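Local coordinates for Glyco_hydro_cc domain-containing protein (Pseudomonas viridiflava, PDB 6UAV) that probably hydrolyses internal beta-1,3 linkages of glucans, as an endo-beta-1,3-glucanase of glycoside hydrolase family 128 built on a TIM-barrel catalytic core, at residues Y48-N60 with Y69-N83. Numbering follows the deposited sequence.
Sequences YNVDFVPMVWNAN and YLLAHPGIRYLLVIN. With SO4 (sulfate ion), chain C.
With CG of Trp57 swung opposite its backbone N (chi1 -160°) and CG of Asn83 placed likewise (chi1 -165°), the indole and the carboxamide come together although the CB of Trp57 points away from residues 69-83. Asn83 CB sits over one face of the five-membered ring, 3.7 Å from its centroid, a CH-pi contact; the amide plane lies 19° from the ring plane. The extended chain of Met55 crosses Asn83 at about a right angle and sets its CE 3.7 Å from Asn83 CB.

Trp57 and Asn83 lie just beyond the C-terminal ends of the parallel strands 51-56 and 78-81, third and fourth of the eight-stranded barrel. Leu80 N donates to Pro54 O at 3.0 Å, and Val56 N returns a bond to Leu80 O. Ile82 N then meets Val56 O at 2.8 Å, and Asn83 N continues the ladder to Trp57 O.

On the face of Met55 and Leu80, Val53 CG1 packs 3.6 Å from Leu80 CG; Val117 of the next strand also touches Leu80. On the Val56 and Val81 side, Leu79 CD1 lies 3.9 Å from Pro54 CB. Pro54 CD lies 3.6 Å from Ile76 CG2, while its CG reaches Leu70 CD2, packing helix 63-72 of the beta-alpha-beta unit against the strand pair.

Backbone amides thus fix the strand register and apolar groups seal the helix side, whereas at the C-terminal strand ends, where TIM barrels carry their active sites, Asn83 rests on the indole through its CB, by dispersion and not by a hydrogen bond, its ND2 in a weak hydrogen bond to Gln90 OE1.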
# COMPACT_ATOMS: atom_id res chain seq x y z
N TYR A 48 -13.49 -15.22 6.17
CA TYR A 48 -12.05 -15.14 6.49
C TYR A 48 -11.77 -13.91 7.36
O TYR A 48 -10.62 -13.76 7.83
CB TYR A 48 -11.24 -15.07 5.19
CG TYR A 48 -11.49 -16.22 4.27
CD1 TYR A 48 -10.86 -17.44 4.43
CD2 TYR A 48 -12.28 -16.09 3.16
CE1 TYR A 48 -11.09 -18.51 3.57
CE2 TYR A 48 -12.56 -17.14 2.30
CZ TYR A 48 -11.91 -18.33 2.46
OH TYR A 48 -12.18 -19.32 1.56
N ASN A 49 -12.74 -13.01 7.56
CA ASN A 49 -12.49 -11.75 8.31
C ASN A 49 -11.30 -11.02 7.68
O ASN A 49 -10.37 -10.58 8.37
CB ASN A 49 -12.35 -12.04 9.79
CG ASN A 49 -12.33 -10.75 10.59
OD1 ASN A 49 -12.87 -9.72 10.14
ND2 ASN A 49 -11.74 -10.83 11.78
N VAL A 50 -11.32 -10.87 6.36
CA VAL A 50 -10.35 -10.04 5.61
C VAL A 50 -11.14 -9.00 4.82
O VAL A 50 -12.34 -9.22 4.50
CB VAL A 50 -9.40 -10.88 4.72
CG1 VAL A 50 -8.58 -11.85 5.56
CG2 VAL A 50 -10.19 -11.64 3.67
N ASP A 51 -10.53 -7.84 4.62
CA ASP A 51 -11.15 -6.81 3.73
C ASP A 51 -10.22 -6.52 2.57
O ASP A 51 -9.02 -6.60 2.70
CB ASP A 51 -11.62 -5.58 4.49
CG ASP A 51 -10.53 -4.76 5.13
OD1 ASP A 51 -10.07 -5.18 6.22
OD2 ASP A 51 -10.17 -3.70 4.54
N PHE A 52 -10.80 -6.21 1.42
CA PHE A 52 -10.06 -5.75 0.21
C PHE A 52 -10.18 -4.23 0.13
O PHE A 52 -11.28 -3.68 0.35
CB PHE A 52 -10.69 -6.33 -1.05
CG PHE A 52 -10.19 -5.74 -2.35
CD1 PHE A 52 -8.96 -6.10 -2.86
CD2 PHE A 52 -10.94 -4.77 -3.02
CE1 PHE A 52 -8.51 -5.55 -4.06
CE2 PHE A 52 -10.46 -4.23 -4.20
CZ PHE A 52 -9.24 -4.60 -4.70
N VAL A 53 -9.11 -3.53 -0.22
CA VAL A 53 -9.08 -2.04 -0.35
C VAL A 53 -8.80 -1.72 -1.79
O VAL A 53 -7.80 -2.14 -2.34
CB VAL A 53 -8.05 -1.37 0.57
CG1 VAL A 53 -8.01 0.16 0.38
CG2 VAL A 53 -8.31 -1.74 2.01
N PRO A 54 -9.76 -1.08 -2.48
CA PRO A 54 -9.58 -0.78 -3.89
C PRO A 54 -8.51 0.30 -4.10
O PRO A 54 -8.30 1.13 -3.22
CB PRO A 54 -10.87 -0.17 -4.37
CG PRO A 54 -11.70 0.03 -3.16
CD PRO A 54 -11.05 -0.62 -1.95
N MET A 55 -7.99 0.38 -5.33
CA MET A 55 -6.97 1.38 -5.66
C MET A 55 -7.20 1.95 -7.06
O MET A 55 -7.53 1.23 -7.98
CB MET A 55 -5.58 0.78 -5.63
CG MET A 55 -4.50 1.80 -6.01
SD MET A 55 -2.85 1.24 -5.54
CE MET A 55 -2.07 2.83 -5.31
N VAL A 56 -7.06 3.27 -7.13
CA VAL A 56 -6.97 4.03 -8.40
C VAL A 56 -5.51 4.16 -8.69
O VAL A 56 -4.80 4.90 -7.94
CB VAL A 56 -7.65 5.40 -8.24
CG1 VAL A 56 -7.45 6.22 -9.50
CG2 VAL A 56 -9.12 5.23 -7.96
N TRP A 57 -5.05 3.49 -9.71
CA TRP A 57 -3.60 3.38 -9.97
C TRP A 57 -3.06 4.69 -10.54
O TRP A 57 -1.99 5.16 -10.06
CB TRP A 57 -3.32 2.18 -10.88
CG TRP A 57 -1.90 1.69 -10.82
CD1 TRP A 57 -1.30 0.83 -9.94
CD2 TRP A 57 -0.95 1.93 -11.85
NE1 TRP A 57 -0.01 0.59 -10.31
CE2 TRP A 57 0.22 1.23 -11.51
CE3 TRP A 57 -1.00 2.68 -13.04
CZ2 TRP A 57 1.37 1.33 -12.27
CZ3 TRP A 57 0.14 2.72 -13.81
CH2 TRP A 57 1.30 2.02 -13.46
N ASN A 58 -3.74 5.27 -11.53
CA ASN A 58 -3.29 6.53 -12.17
C ASN A 58 -4.56 7.25 -12.65
O ASN A 58 -5.65 6.95 -12.10
CB ASN A 58 -2.22 6.28 -13.24
CG ASN A 58 -2.75 5.56 -14.45
OD1 ASN A 58 -3.92 5.22 -14.46
ND2 ASN A 58 -1.91 5.28 -15.43
N ALA A 59 -4.45 8.22 -13.56
CA ALA A 59 -5.63 9.01 -13.99
C ALA A 59 -6.52 8.20 -14.95
O ALA A 59 -7.57 8.72 -15.37
CB ALA A 59 -5.20 10.30 -14.61
N ASN A 60 -6.14 7.00 -15.34
CA ASN A 60 -6.99 6.13 -16.21
C ASN A 60 -8.01 5.44 -15.30
O ASN A 60 -7.70 4.38 -14.71
CB ASN A 60 -6.17 5.10 -16.97
CG ASN A 60 -6.86 4.60 -18.22
OD1 ASN A 60 -8.01 4.96 -18.50
ND2 ASN A 60 -6.15 3.76 -18.96
N TYR A 69 -19.35 0.58 -7.49
CA TYR A 69 -18.78 -0.48 -6.62
C TYR A 69 -18.70 0.00 -5.17
O TYR A 69 -19.20 -0.68 -4.24
CB TYR A 69 -17.43 -0.93 -7.16
CG TYR A 69 -16.69 -1.91 -6.28
CD1 TYR A 69 -17.09 -3.23 -6.15
CD2 TYR A 69 -15.55 -1.53 -5.59
CE1 TYR A 69 -16.43 -4.13 -5.32
CE2 TYR A 69 -14.87 -2.42 -4.78
CZ TYR A 69 -15.29 -3.72 -4.65
OH TYR A 69 -14.64 -4.63 -3.88
N LEU A 70 -18.12 1.18 -4.93
CA LEU A 70 -17.96 1.64 -3.54
C LEU A 70 -19.33 1.82 -2.89
O LEU A 70 -19.49 1.39 -1.73
CB LEU A 70 -17.17 2.95 -3.48
CG LEU A 70 -15.71 2.89 -3.90
CD1 LEU A 70 -15.09 4.28 -3.95
CD2 LEU A 70 -14.92 2.05 -2.92
N LEU A 71 -20.30 2.40 -3.57
CA LEU A 71 -21.58 2.68 -2.89
C LEU A 71 -22.27 1.37 -2.50
O LEU A 71 -23.01 1.38 -1.48
CB LEU A 71 -22.44 3.51 -3.84
CG LEU A 71 -21.96 4.95 -3.95
CD1 LEU A 71 -22.59 5.66 -5.15
CD2 LEU A 71 -22.28 5.68 -2.64
N ALA A 72 -22.08 0.31 -3.27
CA ALA A 72 -22.74 -0.98 -2.97
C ALA A 72 -21.91 -1.85 -2.00
O ALA A 72 -22.38 -2.92 -1.66
CB ALA A 72 -23.07 -1.72 -4.25
N HIS A 73 -20.77 -1.35 -1.53
CA HIS A 73 -19.86 -2.04 -0.58
C HIS A 73 -19.52 -1.02 0.50
O HIS A 73 -18.36 -0.57 0.63
CB HIS A 73 -18.62 -2.59 -1.30
CG HIS A 73 -18.95 -3.62 -2.34
ND1 HIS A 73 -19.27 -3.27 -3.63
CD2 HIS A 73 -18.94 -4.97 -2.31
CE1 HIS A 73 -19.52 -4.37 -4.34
NE2 HIS A 73 -19.33 -5.42 -3.55
N PRO A 74 -20.52 -0.64 1.32
CA PRO A 74 -20.34 0.44 2.31
C PRO A 74 -19.36 0.08 3.43
O PRO A 74 -18.93 1.00 4.14
CB PRO A 74 -21.76 0.67 2.85
CG PRO A 74 -22.40 -0.65 2.64
CD PRO A 74 -21.89 -1.14 1.30
N GLY A 75 -19.02 -1.20 3.57
CA GLY A 75 -17.93 -1.64 4.46
C GLY A 75 -16.58 -1.10 4.05
O GLY A 75 -15.63 -1.18 4.89
N ILE A 76 -16.42 -0.71 2.79
CA ILE A 76 -15.16 -0.14 2.26
C ILE A 76 -15.09 1.33 2.67
O ILE A 76 -15.95 2.08 2.24
CB ILE A 76 -14.99 -0.29 0.74
CG1 ILE A 76 -15.08 -1.75 0.31
CG2 ILE A 76 -13.72 0.36 0.29
CD1 ILE A 76 -14.87 -1.99 -1.19
N ARG A 77 -14.09 1.68 3.47
CA ARG A 77 -13.98 3.02 4.07
C ARG A 77 -12.77 3.79 3.57
O ARG A 77 -12.63 4.94 3.93
CB ARG A 77 -13.96 2.91 5.59
CG ARG A 77 -15.22 2.30 6.21
CD ARG A 77 -16.51 3.06 5.91
NE ARG A 77 -16.48 4.37 6.55
CZ ARG A 77 -17.18 5.48 6.18
NH1 ARG A 77 -17.07 6.58 6.91
NH2 ARG A 77 -17.99 5.49 5.13
N TYR A 78 -11.91 3.17 2.77
CA TYR A 78 -10.62 3.71 2.29
C TYR A 78 -10.47 3.42 0.81
O TYR A 78 -10.96 2.38 0.36
CB TYR A 78 -9.47 3.07 3.08
CG TYR A 78 -9.53 3.48 4.53
CD1 TYR A 78 -9.06 4.71 4.94
CD2 TYR A 78 -10.07 2.64 5.45
CE1 TYR A 78 -9.17 5.11 6.26
CE2 TYR A 78 -10.18 3.03 6.78
CZ TYR A 78 -9.72 4.25 7.18
OH TYR A 78 -9.82 4.63 8.50
N LEU A 79 -9.86 4.36 0.11
CA LEU A 79 -9.51 4.22 -1.30
C LEU A 79 -8.04 4.58 -1.45
O LEU A 79 -7.66 5.72 -1.17
CB LEU A 79 -10.40 5.15 -2.12
CG LEU A 79 -10.15 5.12 -3.62
CD1 LEU A 79 -10.50 3.74 -4.20
CD2 LEU A 79 -10.91 6.25 -4.34
N LEU A 80 -7.24 3.64 -1.93
CA LEU A 80 -5.83 3.90 -2.21
C LEU A 80 -5.77 4.63 -3.53
O LEU A 80 -6.53 4.26 -4.47
CB LEU A 80 -5.10 2.57 -2.32
CG LEU A 80 -5.06 1.76 -1.03
CD1 LEU A 80 -4.58 0.34 -1.35
CD2 LEU A 80 -4.17 2.43 0.00
N VAL A 81 -4.93 5.65 -3.60
CA VAL A 81 -4.82 6.42 -4.86
C VAL A 81 -3.37 6.67 -5.24
O VAL A 81 -2.55 7.01 -4.36
CB VAL A 81 -5.65 7.71 -4.76
CG1 VAL A 81 -7.13 7.46 -4.57
CG2 VAL A 81 -5.14 8.67 -3.69
N ILE A 82 -3.13 6.58 -6.54
CA ILE A 82 -1.89 7.00 -7.24
C ILE A 82 -0.67 6.18 -6.81
O ILE A 82 -0.01 6.52 -5.82
CB ILE A 82 -1.65 8.52 -7.17
CG1 ILE A 82 -2.93 9.31 -7.50
CG2 ILE A 82 -0.50 8.79 -8.15
CD1 ILE A 82 -2.77 10.76 -7.90
N ASN A 83 -0.35 5.17 -7.62
CA ASN A 83 0.78 4.23 -7.28
C ASN A 83 2.12 4.78 -7.76
O ASN A 83 2.44 4.59 -8.93
CB ASN A 83 0.55 2.86 -7.89
CG ASN A 83 1.49 1.86 -7.25
OD1 ASN A 83 1.31 1.51 -6.08
ND2 ASN A 83 2.48 1.40 -8.00
S SO4 C . -19.79 -4.43 2.36
O1 SO4 C . -20.33 -5.18 1.24
O2 SO4 C . -20.82 -3.57 2.88
O3 SO4 C . -19.41 -5.37 3.38
O4 SO4 C . -18.66 -3.68 1.91